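Local coordinates for protein putative sugar ABC transporter (Yersinia enterocolitica subsp. enterocolitica 8081, PDB 5ULB) that probably captures methylthioribose-like sugars in the periplasm as the binding protein of an ABC transporter, and holds a selenium analogue of methylthioribose in this crystal, at residues 143-149 with 206-212. Numbering follows the deposited sequence.
Sequences ANIIKLW and IDAIWGT
With chi1 at 65°, Thr212 sets OG1 between its own backbone N and carbonyl carbon, and the hydroxyl turns back to Leu148 O at 2.7 Å; at the other end chi1 of -61° places the Asp207 carboxylate beside its backbone N, facing the start of strand 143-148. There Asp207 OD2 accepts from Asn144 N at 2.8 Å on its anti lone pair, in a nearly straight bond (174°), while Asp207 N returns a bond to Asn144 O. A short acidic side chain suits this spot, standing in for a strand carbonyl; a water that donates to OD2 and accepts from Asn144 ND2 bridges the two side chains. Between these ends the strands run parallel: Ile146 N gives to Ala208 O, Trp210 N to Ile146 O and Leu148 N to Trp210 O. Beta-branched Ile209 lays CG2 3.7 Å from Leu148 CG, and Leu148 CD1 comes to 4.0 Å from Gly211 CA, where a side chain on Gly211 would crowd it. On the other face the aliphatic part of Lys147 runs alongside the Trp210 indole, Lys147 CD meeting its edge 3.9 Å from CZ3, while NZ reaches Ser178 and Gln160. Tyr163 of helix 154-169 and Phe132 of helix 124-138 pack on the same indole, as expected of a Rossmann-like lobe of a periplasmic binding protein. Leu148 O, gripped by both Thr212 N and OG1, holds the Thr212 side chain in one rotation, turned toward Leu148 where the sheet borders the sugar pocket.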
# COMPACT_ATOMS: atom_id res chain seq x y z
N ALA A 143 5.23 19.32 19.82
CA ALA A 143 5.78 19.53 18.46
C ALA A 143 4.76 20.27 17.65
O ALA A 143 3.53 19.99 17.71
CB ALA A 143 6.07 18.17 17.83
N ASN A 144 5.28 21.15 16.80
CA ASN A 144 4.47 21.76 15.68
C ASN A 144 4.70 20.91 14.44
O ASN A 144 5.87 20.75 14.06
CB ASN A 144 4.94 23.20 15.48
CG ASN A 144 4.62 24.05 16.68
OD1 ASN A 144 3.48 23.99 17.18
ND2 ASN A 144 5.63 24.81 17.18
N ILE A 145 3.64 20.39 13.84
CA ILE A 145 3.77 19.40 12.74
C ILE A 145 3.03 19.86 11.52
O ILE A 145 2.04 20.60 11.58
CB ILE A 145 3.38 18.01 13.18
CG1 ILE A 145 1.90 17.84 13.40
CG2 ILE A 145 4.18 17.63 14.45
CD1 ILE A 145 1.47 16.44 13.58
N ILE A 146 3.47 19.25 10.39
CA ILE A 146 2.65 19.23 9.17
C ILE A 146 2.24 17.76 8.97
O ILE A 146 3.06 16.89 9.12
CB ILE A 146 3.49 19.73 7.93
CG1 ILE A 146 4.17 21.06 8.20
CG2 ILE A 146 2.62 19.77 6.72
CD1 ILE A 146 3.30 22.13 8.61
N LYS A 147 1.00 17.56 8.53
CA LYS A 147 0.50 16.25 8.14
C LYS A 147 0.40 16.24 6.59
O LYS A 147 -0.09 17.16 5.99
CB LYS A 147 -0.90 16.03 8.77
CG LYS A 147 -1.58 14.74 8.31
CD LYS A 147 -2.74 14.39 9.17
CE LYS A 147 -3.90 15.30 9.22
NZ LYS A 147 -4.72 15.29 8.10
N LEU A 148 0.89 15.12 6.04
CA LEU A 148 0.71 14.87 4.56
C LEU A 148 -0.31 13.75 4.45
O LEU A 148 -0.11 12.64 4.94
CB LEU A 148 2.00 14.45 3.91
CG LEU A 148 3.27 15.23 4.33
CD1 LEU A 148 4.54 14.63 3.72
CD2 LEU A 148 3.16 16.70 3.99
N TRP A 149 -1.47 14.07 3.83
CA TRP A 149 -2.63 13.23 3.93
C TRP A 149 -3.65 13.66 2.82
O TRP A 149 -3.63 14.84 2.44
CB TRP A 149 -3.30 13.44 5.31
CG TRP A 149 -4.50 12.65 5.65
CD1 TRP A 149 -4.58 11.35 6.03
CD2 TRP A 149 -5.88 13.10 5.52
NE1 TRP A 149 -5.87 11.02 6.17
CE2 TRP A 149 -6.73 12.04 5.90
CE3 TRP A 149 -6.46 14.33 5.21
CZ2 TRP A 149 -8.08 12.16 5.97
CZ3 TRP A 149 -7.80 14.45 5.23
CH2 TRP A 149 -8.58 13.37 5.62
N ILE A 206 8.53 24.75 12.78
CA ILE A 206 8.04 23.39 12.46
C ILE A 206 9.08 22.43 13.08
O ILE A 206 10.27 22.56 12.86
CB ILE A 206 7.95 23.11 10.91
CG1 ILE A 206 7.03 24.09 10.26
CG2 ILE A 206 7.53 21.69 10.69
CD1 ILE A 206 7.18 24.06 8.73
N ASP A 207 8.55 21.43 13.79
CA ASP A 207 9.41 20.38 14.34
C ASP A 207 9.48 19.10 13.53
O ASP A 207 10.56 18.46 13.44
CB ASP A 207 8.93 20.05 15.77
CG ASP A 207 9.01 21.26 16.69
OD1 ASP A 207 10.12 21.78 16.77
OD2 ASP A 207 7.95 21.74 17.18
N ALA A 208 8.32 18.68 12.95
CA ALA A 208 8.28 17.40 12.32
C ALA A 208 7.18 17.38 11.28
O ALA A 208 6.24 18.17 11.33
CB ALA A 208 8.10 16.28 13.39
N ILE A 209 7.28 16.36 10.40
CA ILE A 209 6.27 16.09 9.39
C ILE A 209 5.88 14.62 9.46
O ILE A 209 6.77 13.75 9.49
CB ILE A 209 6.76 16.51 7.97
CG1 ILE A 209 7.09 17.97 7.94
CG2 ILE A 209 5.80 16.07 6.90
CD1 ILE A 209 7.71 18.45 6.64
N TRP A 210 4.57 14.37 9.47
CA TRP A 210 4.07 12.98 9.39
C TRP A 210 3.49 12.75 8.02
O TRP A 210 2.50 13.37 7.64
CB TRP A 210 3.01 12.76 10.44
CG TRP A 210 2.42 11.37 10.48
CD1 TRP A 210 3.14 10.20 10.46
CD2 TRP A 210 1.05 11.01 10.44
NE1 TRP A 210 2.29 9.13 10.47
CE2 TRP A 210 1.01 9.61 10.46
CE3 TRP A 210 -0.14 11.70 10.44
CZ2 TRP A 210 -0.20 8.89 10.46
CZ3 TRP A 210 -1.29 11.02 10.45
CH2 TRP A 210 -1.31 9.62 10.44
N GLY A 211 4.16 11.81 7.29
CA GLY A 211 3.68 11.49 5.96
C GLY A 211 2.93 10.15 5.97
O GLY A 211 3.48 9.10 6.29
N THR A 212 1.63 10.23 5.52
CA THR A 212 0.77 9.05 5.58
C THR A 212 0.87 8.14 4.39
O THR A 212 0.33 7.08 4.38
CB THR A 212 -0.67 9.46 5.77
OG1 THR A 212 -1.15 10.19 4.63
CG2 THR A 212 -0.87 10.25 7.03
O HOH W 1 8.38 24.47 16.28